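Local coordinates for protein thiosulfate sulfurtransferase YnjE (Escherichia coli, PDB 2WLR) that catalyses the transfer of sulfur from thiosulfate to cyanide, giving thiocyanate and sulfite, by way of a cysteine persulfide intermediate, at residues V79-N84 against T101-L106; L290-S295 against A318-A323. All blocks are in the same frame, centred on the assembly; numbering follows the deposited sequence.

Contact 1: V79-N84 against T101-L106; sequences VALYGN and THISIL
Val79 and Ile103 open a parallel pairing in which strands 79-82 and 103-105, the two strands of a beta-alpha-beta unit, lie side by side at one margin of the first rhodanese-like sheet. Four backbone hydrogen bonds alternate between them: Val79 N to His102 O, Ser104 N to Val79 O, Leu81 N to Ser104 O and Leu106 N to Leu81 O (2.9 Å). Side chains then sort by face. On the side of the connecting helix 85-97, Val79 and Ile103 run alongside each other and point the same way, Val79 CG2 resting 3.7 Å from Ile103 CG1. Ile103 uses its other branch for Leu81: CG2, anti to the backbone N, meets Leu81 CD1 at 3.9 Å, and the helix covers both residues through Val88, Lys92, Leu95 and Gln96. The opposite face carries Ala80 and Ser104, whose OG is bonded to Lys8 O. Here Leu106 points toward strand 79-82, its CB 3.7 Å from Ala80 CB. With CG opposite the backbone N (chi1 -178°), its branches divide: CD1 stays near Ala80 CB, while CD2 goes to Tyr82. The Tyr82 ring stands beside this leucine, pointing the same way, with its hydroxyl anchored on Glu45 N, and Tyr82 CD1 touches Leu106 CD2 at 3.8 Å.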
loop_
_atom_site.group_PDB
_atom_site.type_symbol
_atom_site.label_atom_id
_atom_site.label_comp_id
_atom_site.label_asym_id
_atom_site.label_seq_id
_atom_site.Cartn_x
_atom_site.Cartn_y
_atom_site.Cartn_z
ATOM N N VAL A 79 -17.655 -18.090 13.167
ATOM C CA VAL A 79 -17.315 -16.970 12.283
ATOM C C VAL A 79 -18.610 -16.338 11.821
ATOM O O VAL A 79 -19.584 -17.031 11.543
ATOM C CB VAL A 79 -16.363 -17.362 11.100
ATOM C CG1 VAL A 79 -15.142 -18.061 11.667
ATOM C CG2 VAL A 79 -17.063 -18.225 10.064
ATOM N N ALA A 80 -18.670 -15.004 11.837
ATOM C CA ALA A 80 -19.880 -14.286 11.444
ATOM C C ALA A 80 -19.546 -13.390 10.266
ATOM O O ALA A 80 -18.676 -12.516 10.372
ATOM C CB ALA A 80 -20.408 -13.465 12.576
ATOM N N LEU A 81 -20.219 -13.622 9.150
ATOM C CA LEU A 81 -19.977 -12.913 7.898
ATOM C C LEU A 81 -20.878 -11.716 7.759
ATOM O O LEU A 81 -22.009 -11.690 8.262
ATOM C CB LEU A 81 -20.237 -13.824 6.705
ATOM C CG LEU A 81 -19.592 -15.206 6.706
ATOM C CD1 LEU A 81 -19.813 -15.911 5.393
ATOM C CD2 LEU A 81 -18.145 -15.160 7.031
ATOM N N TYR A 82 -20.374 -10.694 7.078
ATOM C CA TYR A 82 -21.225 -9.600 6.657
ATOM C C TYR A 82 -20.836 -9.012 5.331
ATOM O O TYR A 82 -19.764 -9.304 4.772
ATOM C CB TYR A 82 -21.350 -8.543 7.755
ATOM C CG TYR A 82 -20.067 -7.781 8.035
ATOM C CD1 TYR A 82 -19.160 -8.227 8.978
ATOM C CD2 TYR A 82 -19.816 -6.576 7.424
ATOM C CE1 TYR A 82 -17.986 -7.520 9.257
ATOM C CE2 TYR A 82 -18.655 -5.870 7.680
ATOM C CZ TYR A 82 -17.747 -6.321 8.617
ATOM O OH TYR A 82 -16.614 -5.570 8.832
ATOM N N GLY A 83 -21.741 -8.222 4.794
ATOM C CA GLY A 83 -21.630 -7.669 3.473
ATOM C C GLY A 83 -22.883 -7.900 2.673
ATOM O O GLY A 83 -23.939 -8.166 3.245
ATOM N N ASN A 84 -22.780 -7.786 1.357
ATOM C CA ASN A 84 -23.966 -8.083 0.553
ATOM C C ASN A 84 -24.284 -9.568 0.519
ATOM O O ASN A 84 -23.408 -10.408 0.736
ATOM C CB ASN A 84 -23.931 -7.453 -0.812
ATOM C CG ASN A 84 -22.928 -8.060 -1.711
ATOM O OD1 ASN A 84 -23.083 -9.216 -2.154
ATOM N ND2 ASN A 84 -21.909 -7.294 -2.049
ATOM N N THR A 101 -16.708 -25.059 10.580
ATOM C CA THR A 101 -17.973 -25.723 10.958
ATOM C C THR A 101 -19.037 -24.833 11.595
ATOM O O THR A 101 -20.159 -25.279 11.821
ATOM C CB THR A 101 -17.697 -26.922 11.901
ATOM O OG1 THR A 101 -17.152 -26.449 13.120
ATOM C CG2 THR A 101 -16.692 -27.892 11.265
ATOM N N HIS A 102 -18.720 -23.568 11.858
ATOM C CA HIS A 102 -19.665 -22.703 12.551
ATOM C C HIS A 102 -19.686 -21.332 11.877
ATOM O O HIS A 102 -18.992 -20.433 12.339
ATOM C CB HIS A 102 -19.241 -22.564 14.013
ATOM C CG HIS A 102 -20.282 -21.941 14.884
ATOM N ND1 HIS A 102 -21.216 -21.046 14.405
ATOM C CD2 HIS A 102 -20.510 -22.051 16.214
ATOM C CE1 HIS A 102 -21.996 -20.654 15.397
ATOM N NE2 HIS A 102 -21.591 -21.248 16.504
ATOM N N ILE A 103 -20.459 -21.213 10.801
ATOM C CA ILE A 103 -20.499 -20.014 9.950
ATOM C C ILE A 103 -21.878 -19.405 10.012
ATOM O O ILE A 103 -22.862 -20.016 9.600
ATOM C CB ILE A 103 -20.164 -20.344 8.488
ATOM C CG1 ILE A 103 -18.805 -21.034 8.384
ATOM C CG2 ILE A 103 -20.155 -19.059 7.596
ATOM C CD1 ILE A 103 -18.497 -21.545 7.006
ATOM N N SER A 104 -21.950 -18.192 10.560
ATOM C CA SER A 104 -23.202 -17.447 10.746
ATOM C C SER A 104 -23.145 -16.109 10.009
ATOM O O SER A 104 -22.102 -15.751 9.454
ATOM C CB SER A 104 -23.383 -17.128 12.224
ATOM O OG SER A 104 -23.454 -18.301 13.011
ATOM N N ILE A 105 -24.260 -15.396 10.009
ATOM C CA ILE A 105 -24.284 -13.986 9.616
ATOM C C ILE A 105 -24.117 -13.120 10.869
ATOM O O ILE A 105 -24.576 -13.488 11.967
ATOM C CB ILE A 105 -25.590 -13.649 8.897
ATOM C CG1 ILE A 105 -25.502 -12.310 8.201
ATOM C CG2 ILE A 105 -26.763 -13.631 9.867
ATOM C CD1 ILE A 105 -26.491 -12.180 7.088
ATOM N N LEU A 106 -23.409 -12.001 10.729
ATOM C CA LEU A 106 -23.287 -11.026 11.804
ATOM C C LEU A 106 -24.513 -10.134 11.685
ATOM O O LEU A 106 -24.598 -9.309 10.762
ATOM C CB LEU A 106 -21.970 -10.247 11.715
ATOM C CG LEU A 106 -21.726 -9.238 12.839
ATOM C CD1 LEU A 106 -21.629 -9.890 14.170
ATOM C CD2 LEU A 106 -20.432 -8.459 12.540
#

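Contact 2: L290-S295 against A318-A323; sequences LVSIRS and ARWGHA
Trp320 reaches across to the loop after strand 288-292, prolonging a parallel pairing that the backbone begins with Arg319 N to Leu290 O, Ser292 N to Arg319 O and Gly321 N to Ser292 O. From CB, a CG anti to the backbone N (chi1 -167°) sends the indole toward Arg294 O. CD1 passes 3.5 Å from Ser292 O, and NE1 donates a nearly straight bond of 2.7 Å to Arg294 O, which lies in the ring plane; CE2 and CZ2 border the same oxygen. Over one face of the indole sits His322 N, and CZ3 lies above the His322 ring. A bound HEPES buffer molecule is about 4 Å from the Trp320 side chain. A leucine in place of Trp320 would probably leave Arg294 O without this donor and the His322 ring without its indole neighbour. After Trp320 the chain turns at Gly321, where a beta carbon would collide with Val291 and Ile293. Ala323 CB rests against Arg294 O. In the third rhodanese domain, strand 319-320 is one outermost strand of the parallel sheet, 288-292 lies between it and 360-363, and helix 369-380, bearing the probable substrate-binding Arg370, packs on Ile293.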
loop_
_atom_site.group_PDB
_atom_site.type_symbol
_atom_site.label_atom_id
_atom_site.label_comp_id
_atom_site.label_asym_id
_atom_site.label_seq_id
_atom_site.Cartn_x
_atom_site.Cartn_y
_atom_site.Cartn_z
ATOM N N LEU A 290 15.546 0.092 11.020
ATOM C CA LEU A 290 15.885 0.226 9.612
ATOM C C LEU A 290 15.409 -1.073 8.989
ATOM O O LEU A 290 15.826 -2.177 9.362
ATOM C CB LEU A 290 17.389 0.453 9.394
ATOM C CG LEU A 290 17.823 0.769 7.975
ATOM C CD1 LEU A 290 17.106 1.993 7.386
ATOM C CD2 LEU A 290 19.345 0.935 7.943
ATOM N N VAL A 291 14.504 -0.949 8.032
ATOM C CA VAL A 291 13.698 -2.078 7.564
ATOM C C VAL A 291 13.963 -2.394 6.106
ATOM O O VAL A 291 13.724 -1.569 5.202
ATOM C CB VAL A 291 12.198 -1.804 7.755
ATOM C CG1 VAL A 291 11.379 -2.945 7.249
ATOM C CG2 VAL A 291 11.867 -1.528 9.212
ATOM N N SER A 292 14.411 -3.613 5.819
ATOM C CA SER A 292 14.664 -4.087 4.503
ATOM C C SER A 292 13.390 -4.604 3.857
ATOM O O SER A 292 12.789 -5.605 4.304
ATOM C CB SER A 292 15.667 -5.246 4.547
ATOM O OG SER A 292 15.864 -5.766 3.263
ATOM N N ILE A 293 12.966 -3.925 2.788
ATOM C CA ILE A 293 11.882 -4.389 1.923
ATOM C C ILE A 293 12.520 -5.017 0.698
ATOM O O ILE A 293 12.447 -4.530 -0.414
ATOM C CB ILE A 293 10.894 -3.237 1.578
ATOM C CG1 ILE A 293 10.458 -2.504 2.852
ATOM C CG2 ILE A 293 9.695 -3.783 0.807
ATOM C CD1 ILE A 293 9.733 -3.391 3.826
ATOM N N ARG A 294 13.172 -6.139 0.966
ATOM C CA ARG A 294 13.846 -6.920 -0.046
ATOM C C ARG A 294 13.385 -8.358 0.032
ATOM O O ARG A 294 12.935 -8.797 1.098
ATOM C CB ARG A 294 15.363 -6.794 0.128
ATOM C CG ARG A 294 15.858 -5.366 -0.079
ATOM C CD ARG A 294 17.374 -5.186 0.146
ATOM N NE ARG A 294 18.144 -5.837 -0.900
ATOM C CZ ARG A 294 19.386 -6.309 -0.746
ATOM N NH1 ARG A 294 19.981 -6.268 0.436
ATOM N NH2 ARG A 294 19.998 -6.882 -1.783
ATOM N N SER A 295 13.442 -9.070 -1.084
ATOM C CA SER A 295 13.016 -10.486 -1.103
ATOM C C SER A 295 13.934 -11.260 -0.171
ATOM O O SER A 295 15.073 -10.852 0.061
ATOM C CB SER A 295 13.064 -11.061 -2.508
ATOM O OG SER A 295 14.399 -11.110 -3.011
ATOM N N ALA A 318 19.686 -4.591 10.042
ATOM C CA ALA A 318 18.399 -4.263 9.422
ATOM C C ALA A 318 17.411 -5.380 9.713
ATOM O O ALA A 318 17.776 -6.562 9.746
ATOM C CB ALA A 318 18.570 -4.061 7.907
ATOM N N ARG A 319 16.170 -4.990 9.945
ATOM C CA ARG A 319 15.100 -5.927 10.226
ATOM C C ARG A 319 14.329 -6.197 8.956
ATOM O O ARG A 319 14.065 -5.277 8.192
ATOM C CB ARG A 319 14.214 -5.370 11.317
ATOM C CG ARG A 319 14.954 -5.287 12.666
ATOM C CD ARG A 319 14.296 -4.405 13.672
ATOM N NE ARG A 319 14.959 -4.594 14.978
ATOM C CZ ARG A 319 14.970 -3.699 15.960
ATOM N NH1 ARG A 319 14.361 -2.531 15.859
ATOM N NH2 ARG A 319 15.620 -3.989 17.086
ATOM N N TRP A 320 13.921 -7.432 8.713
ATOM C CA TRP A 320 13.223 -7.771 7.483
ATOM C C TRP A 320 11.796 -7.304 7.549
ATOM O O TRP A 320 11.094 -7.602 8.492
ATOM C CB TRP A 320 13.180 -9.275 7.251
ATOM C CG TRP A 320 12.746 -9.640 5.824
ATOM C CD1 TRP A 320 13.171 -9.074 4.656
ATOM C CD2 TRP A 320 11.843 -10.683 5.443
ATOM N NE1 TRP A 320 12.591 -9.676 3.593
ATOM C CE2 TRP A 320 11.779 -10.685 4.037
ATOM C CE3 TRP A 320 11.094 -11.625 6.155
ATOM C CZ2 TRP A 320 10.983 -11.569 3.331
ATOM C CZ3 TRP A 320 10.300 -12.496 5.447
ATOM C CH2 TRP A 320 10.250 -12.464 4.055
ATOM N N GLY A 321 11.354 -6.580 6.518
ATOM C CA GLY A 321 9.981 -6.078 6.477
ATOM C C GLY A 321 9.011 -6.880 5.634
ATOM O O GLY A 321 7.872 -6.456 5.441
ATOM N N HIS A 322 9.433 -8.031 5.126
ATOM C CA HIS A 322 8.757 -8.721 4.046
ATOM C C HIS A 322 8.812 -7.900 2.744
ATOM O O HIS A 322 9.246 -6.761 2.725
ATOM C CB HIS A 322 7.332 -9.143 4.433
ATOM C CG HIS A 322 7.310 -10.233 5.460
ATOM N ND1 HIS A 322 6.952 -11.532 5.168
ATOM C CD2 HIS A 322 7.645 -10.221 6.762
ATOM C CE1 HIS A 322 7.047 -12.270 6.267
ATOM N NE2 HIS A 322 7.467 -11.498 7.248
ATOM N N ALA A 323 8.426 -8.524 1.630
ATOM C CA ALA A 323 8.475 -7.859 0.318
ATOM C C ALA A 323 7.754 -8.725 -0.705
ATOM O O ALA A 323 6.522 -8.838 -0.679
ATOM C CB ALA A 323 9.939 -7.550 -0.097
#

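Overall arrangement
Both contacts are parallel strand pairings at a sheet margin, but at different places in the strand order. From the N terminus, contact 1 comes first: it closes a short loop of 16 residues, mostly helix 85-97, and joins the inner strand 79-82 to the edge strand 103-105 of the first sheet. The chain then builds the second sheet, of five strands, before contact 2 closes a loop of 22 residues, largely irregular, with helix 296-300 and the short strand 314-315, at an edge of the third sheet. The loops follow in series, neither nesting nor crossing. The centres of contacts 1 and 2 are about 36 Å apart. Only contact 2 lies near the active-site region.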